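Local coordinates for glycosyl hydrolase BlGH5_18 (Bifidobacterium longum subsp. infantis, PDB 7LQX), which probably hydrolyses beta-mannosidic linkages of the N-glycan core, as a glycoside hydrolase of family 5, subfamily 18, at residues P67-L72 / S118-W123; R182-L187 / A223-M228. All coordinates share one frame; numbering follows the deposited sequence.

Interaction 1: residues P67-L72 / S118-W123; sequences PVWPYL and SWLVTW
Trp69 reaches from the short helix 69-72 to Trp119 and Leu120, which lie in a 3-10 turn of the loop ahead of helix 132-149. Its CB already points at the turn, and with CG anti to the backbone N (chi1 -169°) the indole continues in that direction. Partway along the ring, NE1 donates to OE1 of Gln73, so the N-H of the buried indole is satisfied outside the apolar contact. Beyond it, Trp69 CZ2 meets Trp119 CH2 at 4.1 Å and Leu120 CD1 at 3.9 Å. At the far end, Trp69 CH2 makes the closest approach, 3.5 Å from Leu120 CD1, while Trp69 CZ3 lies 4.0 Å from the same methyl.

Both segments follow strands of the (beta/alpha)8 barrel of family 5: 67-72 comes after strand 62-65, and the long excursion after strand 100-104 holds 118-123. The contact thus belongs to the beta-to-alpha loops, on the side of the barrel where enzymes of this fold carry their active sites. Val68, at the N-cap position, starts the short helix, its O accepting from both Tyr71 N and Leu72 N; Pro70 suits the first turn, where no amide hydrogen is needed.

The six-membered rings of Trp69 and Trp119 stand nearly perpendicular, planes at 88°, with centroids 5.9 Å apart. Leu120 sets its CG over one face of Trp119, offset toward the rim, leaving CD1 to meet Trp69. Were Trp69 replaced by an alanine, Leu120 CD1 and Trp119 CH2 would probably face a gap and Gln73 OE1 would lose its indole donor. Trp119 NE1 donates to the backbone O of Gln73, and Trp119 also packs on Asp323 of the second subunit.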
ATOM      1  N   PRO A  67       2.910  10.705  10.103  1.00  7.12           N
ATOM      2  CA  PRO A  67       1.718  10.183   9.421  1.00  7.96           C
ATOM      3  C   PRO A  67       2.120   9.249   8.287  1.00  7.89           C
ATOM      4  O   PRO A  67       3.274   9.208   7.852  1.00  7.79           O
ATOM      5  CB  PRO A  67       1.025  11.443   8.894  1.00  9.65           C
ATOM      6  CG  PRO A  67       2.134  12.431   8.733  1.00  9.29           C
ATOM      7  CD  PRO A  67       3.104  12.145   9.840  1.00  6.71           C
ATOM      8  N   VAL A  68       1.145   8.481   7.804  1.00  8.08           N
ATOM      9  CA  VAL A  68       1.371   7.454   6.784  1.00  7.09           C
ATOM     10  C   VAL A  68       0.636   7.835   5.502  1.00  7.40           C
ATOM     11  O   VAL A  68      -0.566   8.125   5.519  1.00  7.92           O
ATOM     12  CB  VAL A  68       0.972   6.066   7.310  1.00  8.23           C
ATOM     13  CG1 VAL A  68       0.973   5.020   6.207  1.00  8.44           C
ATOM     14  CG2 VAL A  68       1.918   5.669   8.424  1.00  9.00           C
ATOM     15  N   TRP A  69       1.369   7.829   4.387  1.00  7.21           N
ATOM     16  CA  TRP A  69       0.905   8.472   3.158  1.00  8.16           C
ATOM     17  C   TRP A  69      -0.338   7.831   2.567  1.00  7.99           C
ATOM     18  O   TRP A  69      -1.260   8.570   2.182  1.00  8.01           O
ATOM     19  CB  TRP A  69       2.067   8.488   2.158  1.00  8.73           C
ATOM     20  CG  TRP A  69       1.892   9.326   0.940  1.00  7.73           C
ATOM     21  CD1 TRP A  69       0.861  10.172   0.645  1.00  6.63           C
ATOM     22  CD2 TRP A  69       2.785   9.373  -0.168  1.00  6.36           C
ATOM     23  NE1 TRP A  69       1.076  10.766  -0.582  1.00  8.21           N
ATOM     24  CE2 TRP A  69       2.253  10.285  -1.099  1.00  8.07           C
ATOM     25  CE3 TRP A  69       4.010   8.755  -0.451  1.00  8.38           C
ATOM     26  CZ2 TRP A  69       2.898  10.583  -2.298  1.00 10.44           C
ATOM     27  CZ3 TRP A  69       4.644   9.054  -1.639  1.00  9.87           C
ATOM     28  CH2 TRP A  69       4.087   9.960  -2.548  1.00  9.27           C
ATOM     29  N   PRO A  70      -0.439   6.501   2.453  1.00  6.99           N
ATOM     30  CA  PRO A  70      -1.670   5.911   1.899  1.00  7.80           C
ATOM     31  C   PRO A  70      -2.916   6.216   2.702  1.00  9.30           C
ATOM     32  O   PRO A  70      -4.018   6.031   2.176  1.00  9.54           O
ATOM     33  CB  PRO A  70      -1.376   4.401   1.851  1.00  8.66           C
ATOM     34  CG  PRO A  70      -0.083   4.205   2.600  1.00 10.69           C
ATOM     35  CD  PRO A  70       0.648   5.515   2.592  1.00  7.88           C
ATOM     36  N   TYR A  71      -2.792   6.650   3.964  1.00  7.83           N
ATOM     37  CA  TYR A  71      -3.972   7.036   4.731  1.00  9.26           C
ATOM     38  C   TYR A  71      -4.298   8.514   4.546  1.00  8.11           C
ATOM     39  O   TYR A  71      -5.477   8.893   4.565  1.00  9.78           O
ATOM     40  CB  TYR A  71      -3.811   6.735   6.232  1.00  9.70           C
ATOM     41  CG  TYR A  71      -3.219   5.375   6.553  1.00  7.75           C
ATOM     42  CD1 TYR A  71      -3.385   4.287   5.704  1.00  9.50           C
ATOM     43  CD2 TYR A  71      -2.476   5.193   7.701  1.00  8.60           C
ATOM     44  CE1 TYR A  71      -2.802   3.063   5.995  1.00  9.64           C
ATOM     45  CE2 TYR A  71      -1.899   3.982   7.996  1.00 11.36           C
ATOM     46  CZ  TYR A  71      -2.070   2.919   7.148  1.00  9.05           C
ATOM     47  OH  TYR A  71      -1.473   1.723   7.464  1.00 11.98           O
ATOM     48  N   LEU A  72      -3.267   9.346   4.340  1.00  8.55           N
ATOM     49  CA  LEU A  72      -3.472  10.766   4.105  1.00  9.16           C
ATOM     50  C   LEU A  72      -4.023  11.036   2.711  1.00  8.38           C
ATOM     51  O   LEU A  72      -4.819  11.963   2.522  1.00  8.77           O
ATOM     52  CB  LEU A  72      -2.151  11.530   4.232  1.00 11.51           C
ATOM     53  CG  LEU A  72      -1.556  11.798   5.609  1.00 11.25           C
ATOM     54  CD1 LEU A  72      -0.171  12.407   5.438  1.00 12.16           C
ATOM     55  CD2 LEU A  72      -2.450  12.722   6.407  1.00 14.89           C
ATOM     56  N   SER A 118      -1.865   3.419  -3.483  1.00  7.48           N
ATOM     57  CA  SER A 118      -2.106   2.497  -4.592  1.00  8.26           C
ATOM     58  C   SER A 118      -1.968   3.172  -5.951  1.00  8.14           C
ATOM     59  O   SER A 118      -1.749   2.488  -6.957  1.00  8.53           O
ATOM     60  CB  SER A 118      -3.488   1.854  -4.449  1.00  9.70           C
ATOM     61  OG  SER A 118      -4.521   2.819  -4.388  1.00 11.94           O
ATOM     62  N   TRP A 119      -2.056   4.501  -5.997  1.00  7.01           N
ATOM     63  CA  TRP A 119      -1.934   5.239  -7.247  1.00  8.27           C
ATOM     64  C   TRP A 119      -0.492   5.459  -7.673  1.00  7.62           C
ATOM     65  O   TRP A 119      -0.258   6.142  -8.675  1.00  9.17           O
ATOM     66  CB  TRP A 119      -2.685   6.572  -7.163  1.00  8.99           C
ATOM     67  CG  TRP A 119      -2.359   7.481  -6.002  1.00  7.90           C
ATOM     68  CD1 TRP A 119      -2.933   7.473  -4.762  1.00  8.96           C
ATOM     69  CD2 TRP A 119      -1.434   8.578  -6.000  1.00  9.61           C
ATOM     70  NE1 TRP A 119      -2.417   8.485  -3.992  1.00  8.99           N
ATOM     71  CE2 TRP A 119      -1.478   9.164  -4.721  1.00  8.28           C
ATOM     72  CE3 TRP A 119      -0.561   9.111  -6.951  1.00 10.16           C
ATOM     73  CZ2 TRP A 119      -0.685  10.257  -4.374  1.00  9.59           C
ATOM     74  CZ3 TRP A 119       0.226  10.199  -6.600  1.00 11.09           C
ATOM     75  CH2 TRP A 119       0.147  10.759  -5.330  1.00  9.16           C
ATOM     76  N   LEU A 120       0.477   4.894  -6.949  1.00  7.19           N
ATOM     77  CA  LEU A 120       1.877   4.941  -7.339  1.00  7.89           C
ATOM     78  C   LEU A 120       2.508   3.564  -7.515  1.00  8.67           C
ATOM     79  O   LEU A 120       3.726   3.491  -7.719  1.00  9.29           O
ATOM     80  CB  LEU A 120       2.693   5.747  -6.321  1.00  8.85           C
ATOM     81  CG  LEU A 120       2.453   7.253  -6.378  1.00  9.77           C
ATOM     82  CD1 LEU A 120       3.141   7.953  -5.215  1.00 10.28           C
ATOM     83  CD2 LEU A 120       2.936   7.833  -7.701  1.00 11.93           C
ATOM     84  N   VAL A 121       1.729   2.478  -7.466  1.00  8.13           N
ATOM     85  CA  VAL A 121       2.291   1.135  -7.498  1.00  9.71           C
ATOM     86  C   VAL A 121       1.660   0.289  -8.599  1.00  9.40           C
ATOM     87  O   VAL A 121       0.536   0.533  -9.039  1.00  8.52           O
ATOM     88  CB  VAL A 121       2.151   0.391  -6.146  1.00 10.46           C
ATOM     89  CG1 VAL A 121       2.696   1.239  -5.009  1.00 12.49           C
ATOM     90  CG2 VAL A 121       0.700  -0.011  -5.885  1.00 10.52           C
ATOM     91  N   THR A 122       2.417  -0.740  -9.013  1.00  8.37           N
ATOM     92  CA  THR A 122       2.031  -1.795  -9.953  1.00  9.06           C
ATOM     93  C   THR A 122       1.329  -1.238 -11.184  1.00  9.15           C
ATOM     94  O   THR A 122       1.987  -0.605 -12.014  1.00  9.02           O
ATOM     95  CB  THR A 122       1.260  -2.927  -9.263  1.00  9.40           C
ATOM     96  OG1 THR A 122       0.008  -2.444  -8.776  1.00  9.06           O
ATOM     97  CG2 THR A 122       2.070  -3.502  -8.094  1.00 10.35           C
ATOM     98  N   TRP A 123       0.021  -1.478 -11.330  1.00  8.23           N
ATOM     99  CA  TRP A 123      -0.685  -1.003 -12.514  1.00  8.36           C
ATOM    100  C   TRP A 123      -0.625   0.512 -12.654  1.00  8.99           C
ATOM    101  O   TRP A 123      -0.832   1.036 -13.759  1.00 10.46           O
ATOM    102  CB  TRP A 123      -2.148  -1.390 -12.428  1.00  8.48           C
ATOM    103  CG  TRP A 123      -2.414  -2.847 -12.301  1.00  8.60           C
ATOM    104  CD1 TRP A 123      -2.948  -3.497 -11.215  1.00  8.43           C
ATOM    105  CD2 TRP A 123      -2.177  -3.859 -13.289  1.00  9.01           C
ATOM    106  NE1 TRP A 123      -3.069  -4.835 -11.474  1.00  9.27           N
ATOM    107  CE2 TRP A 123      -2.607  -5.087 -12.737  1.00  9.06           C
ATOM    108  CE3 TRP A 123      -1.658  -3.850 -14.588  1.00  9.70           C
ATOM    109  CZ2 TRP A 123      -2.531  -6.294 -13.436  1.00 10.28           C
ATOM    110  CZ3 TRP A 123      -1.583  -5.055 -15.281  1.00 11.29           C
ATOM    111  CH2 TRP A 123      -2.022  -6.256 -14.702  1.00 12.63           C
TER

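Interaction 2: residues R182-L187 / A223-M228; sequences RIDAWL and ANLGDM
Leu225, in the chain beyond helix 219-224, meets Leu187 of helix 180-191. The segment enters through Ala223, and Asn224 then ties down the chain, its ND2 donating to Val220 O and Phe264 O and its OD1 accepting from Arg266 N; an amide suits this place because it donates and accepts at once.

Next comes Leu225, whose CB points at the helix. Its CG sits beside the backbone N, anti to the carbonyl carbon (chi1 -64°), and the extended branch carries CD1 to the helix surface. There Leu225 CD1 lies 3.8 Å from Leu187 CD1 and 4.0 Å from Leu187 CB, the two side chains crossing obliquely. Leucine suits both positions, since its branched, apolar end offers methyls that need no polar partner. Leu225 CD1 also comes within 4.1 Å of Asp184 O, while Asp184 OD1 accepts from Gln221 NE2.

Gly226 follows with a positive phi of 79°, which glycine adopts readily. Arg270 holds this bend through the carbonyls of Leu225 and Gly226, and Asp227 forms a salt bridge with Arg196. Met228, present as selenomethionine, leads into strand 229-233. In the (beta/alpha)8 barrel the contact therefore joins the helix after strand 155-159 to an alpha-to-beta connection.

With no hydrogen bond between the segments, the contact rests on apolar, non-directional packing.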
ATOM      1  N   ARG A 182      17.036  17.205 -11.258  1.00 10.86           N
ATOM      2  CA  ARG A 182      15.602  17.130 -11.022  1.00 11.87           C
ATOM      3  C   ARG A 182      15.288  17.212  -9.531  1.00 12.04           C
ATOM      4  O   ARG A 182      14.305  17.847  -9.132  1.00 13.76           O
ATOM      5  CB  ARG A 182      15.025  15.849 -11.610  1.00 11.54           C
ATOM      6  CG  ARG A 182      13.570  15.659 -11.272  1.00 16.82           C
ATOM      7  CD  ARG A 182      12.706  16.859 -11.645  1.00 30.60           C
ATOM      8  NE  ARG A 182      11.377  16.758 -11.044  1.00 37.57           N
ATOM      9  CZ  ARG A 182      10.603  17.797 -10.753  1.00 36.30           C
ATOM     10  NH1 ARG A 182      11.015  19.033 -11.003  1.00 31.78           N
ATOM     11  NH2 ARG A 182       9.417  17.599 -10.203  1.00 28.00           N
ATOM     12  N   ILE A 183      16.103  16.561  -8.697  1.00  9.95           N
ATOM     13  CA  ILE A 183      15.883  16.604  -7.255  1.00  9.58           C
ATOM     14  C   ILE A 183      16.091  18.013  -6.714  1.00  9.36           C
ATOM     15  O   ILE A 183      15.372  18.451  -5.812  1.00  9.98           O
ATOM     16  CB  ILE A 183      16.752  15.539  -6.557  1.00  8.42           C
ATOM     17  CG1 ILE A 183      16.247  14.127  -6.904  1.00  9.36           C
ATOM     18  CG2 ILE A 183      16.801  15.760  -5.043  1.00  9.58           C
ATOM     19  CD1 ILE A 183      14.793  13.856  -6.563  1.00  8.74           C
ATOM     20  N   ASP A 184      17.053  18.759  -7.258  1.00  9.91           N
ATOM     21  CA  ASP A 184      17.188  20.161  -6.866  1.00 10.87           C
ATOM     22  C   ASP A 184      15.852  20.892  -7.007  1.00 11.94           C
ATOM     23  O   ASP A 184      15.430  21.639  -6.115  1.00 13.06           O
ATOM     24  CB  ASP A 184      18.217  20.871  -7.752  1.00 12.44           C
ATOM     25  CG  ASP A 184      19.651  20.479  -7.458  1.00 13.91           C
ATOM     26  OD1 ASP A 184      19.957  19.982  -6.362  1.00 15.45           O
ATOM     27  OD2 ASP A 184      20.503  20.730  -8.340  1.00 20.02           O
ATOM     28  N   ALA A 185      15.197  20.721  -8.158  1.00 11.15           N
ATOM     29  CA  ALA A 185      13.961  21.445  -8.432  1.00 13.36           C
ATOM     30  C   ALA A 185      12.809  20.885  -7.616  1.00 11.11           C
ATOM     31  O   ALA A 185      11.968  21.642  -7.115  1.00 13.28           O
ATOM     32  CB  ALA A 185      13.634  21.360  -9.924  1.00 14.37           C
ATOM     33  N   TRP A 186      12.759  19.558  -7.473  1.00  9.94           N
ATOM     34  CA  TRP A 186      11.698  18.909  -6.711  1.00  9.49           C
ATOM     35  C   TRP A 186      11.731  19.349  -5.258  1.00 10.56           C
ATOM     36  O   TRP A 186      10.701  19.718  -4.683  1.00 10.62           O
ATOM     37  CB  TRP A 186      11.871  17.391  -6.835  1.00  9.87           C
ATOM     38  CG  TRP A 186      10.870  16.594  -6.056  1.00  9.09           C
ATOM     39  CD1 TRP A 186       9.575  16.340  -6.398  1.00 12.10           C
ATOM     40  CD2 TRP A 186      11.084  15.965  -4.792  1.00  8.63           C
ATOM     41  NE1 TRP A 186       8.973  15.588  -5.422  1.00 12.00           N
ATOM     42  CE2 TRP A 186       9.878  15.340  -4.427  1.00 11.12           C
ATOM     43  CE3 TRP A 186      12.184  15.856  -3.938  1.00 10.29           C
ATOM     44  CZ2 TRP A 186       9.739  14.621  -3.238  1.00 12.69           C
ATOM     45  CZ3 TRP A 186      12.044  15.145  -2.758  1.00 11.35           C
ATOM     46  CH2 TRP A 186      10.831  14.536  -2.420  1.00 12.44           C
ATOM     47  N   LEU A 187      12.917  19.333  -4.648  1.00  8.86           N
ATOM     48  CA  LEU A 187      13.047  19.801  -3.276  1.00  9.38           C
ATOM     49  C   LEU A 187      12.604  21.251  -3.150  1.00 10.95           C
ATOM     50  O   LEU A 187      11.812  21.596  -2.268  1.00 11.13           O
ATOM     51  CB  LEU A 187      14.493  19.654  -2.807  1.00 11.38           C
ATOM     52  CG  LEU A 187      14.993  18.243  -2.520  1.00  8.57           C
ATOM     53  CD1 LEU A 187      16.492  18.242  -2.249  1.00 10.91           C
ATOM     54  CD2 LEU A 187      14.234  17.653  -1.343  1.00  9.69           C
ATOM     55  N   ALA A 223      22.910  20.021   2.652  1.00  7.62           N
ATOM     56  CA  ALA A 223      23.534  21.042   3.482  1.00  8.20           C
ATOM     57  C   ALA A 223      23.191  22.458   3.043  1.00  8.30           C
ATOM     58  O   ALA A 223      23.746  23.415   3.594  1.00  8.71           O
ATOM     59  CB  ALA A 223      25.053  20.827   3.515  1.00  8.66           C
ATOM     60  N   ASN A 224      22.286  22.618   2.083  1.00  7.99           N
ATOM     61  CA  ASN A 224      21.898  23.957   1.649  1.00  8.18           C
ATOM     62  C   ASN A 224      20.412  24.141   1.398  1.00  8.15           C
ATOM     63  O   ASN A 224      19.919  25.254   1.586  1.00 11.95           O
ATOM     64  CB  ASN A 224      22.672  24.377   0.402  1.00  8.41           C
ATOM     65  CG  ASN A 224      24.134  24.506   0.682  1.00  7.70           C
ATOM     66  OD1 ASN A 224      24.598  25.537   1.181  1.00  9.08           O
ATOM     67  ND2 ASN A 224      24.873  23.452   0.419  1.00  8.15           N
ATOM     68  N   LEU A 225      19.681  23.119   0.985  1.00  7.31           N
ATOM     69  CA  LEU A 225      18.249  23.258   0.774  1.00  7.86           C
ATOM     70  C   LEU A 225      17.518  22.917   2.060  1.00  9.11           C
ATOM     71  O   LEU A 225      17.902  21.986   2.775  1.00  7.69           O
ATOM     72  CB  LEU A 225      17.776  22.358  -0.367  1.00  8.57           C
ATOM     73  CG  LEU A 225      18.385  22.729  -1.720  1.00  9.85           C
ATOM     74  CD1 LEU A 225      17.885  21.771  -2.799  1.00 10.66           C
ATOM     75  CD2 LEU A 225      18.104  24.176  -2.126  1.00 13.80           C
ATOM     76  N   GLY A 226      16.469  23.676   2.358  1.00  8.64           N
ATOM     77  CA  GLY A 226      15.807  23.573   3.640  1.00  8.17           C
ATOM     78  C   GLY A 226      16.589  24.329   4.697  1.00  8.08           C
ATOM     79  O   GLY A 226      17.709  24.778   4.471  1.00  8.39           O
ATOM     80  N   ASP A 227      15.996  24.454   5.889  1.00  8.51           N
ATOM     81  CA  ASP A 227      16.538  25.355   6.903  1.00  7.89           C
ATOM     82  C   ASP A 227      17.640  24.749   7.758  1.00  9.13           C
ATOM     83  O   ASP A 227      18.413  25.503   8.358  1.00  9.47           O
ATOM     84  CB  ASP A 227      15.405  25.829   7.812  1.00  9.69           C
ATOM     85  CG  ASP A 227      14.447  26.749   7.102  1.00 10.42           C
ATOM     86  OD1 ASP A 227      14.914  27.719   6.476  1.00 12.36           O
ATOM     87  OD2 ASP A 227      13.227  26.517   7.167  1.00 10.94           O
HETATM   88  N   MSE A 228      17.726  23.427   7.850  1.00  8.25           N
HETATM   89  CA  MSE A 228      18.760  22.788   8.652  1.00  7.54           C
HETATM   90  C   MSE A 228      19.177  21.505   7.961  1.00  6.14           C
HETATM   91  O   MSE A 228      18.356  20.848   7.325  1.00  7.37           O
HETATM   92  CB  MSE A 228      18.237  22.406  10.037  1.00  7.55           C
HETATM   93  CG  MSE A 228      17.689  23.547  10.837  1.00  8.14           C
HETATM   94 SE   MSE A 228      17.352  23.100  12.688  1.00 17.28          SE
HETATM   95  CE  MSE A 228      15.692  22.196  12.485  1.00  9.32           C
TER

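Interaction 1 closes before interaction 2 opens, so the two follow one another in series along the chain. Their centres are 24 Å apart and their nearest atoms about 7 Å, without touching. Helix 132-149 touches both: Leu141 and Ala137 receive Trp69 and Trp119 of interaction 1, while Val135 packs against Arg182 and Trp186 of interaction 2. Interaction 1 joins loops that leave strands 62-65 and 100-104 and lies beside the second subunit; interaction 2 involves helix 180-191, and no other subunit touches it. One contact thus belongs to the loop side near the dimer partner; the other joins the helical layer to the connection leading into strand 229-233.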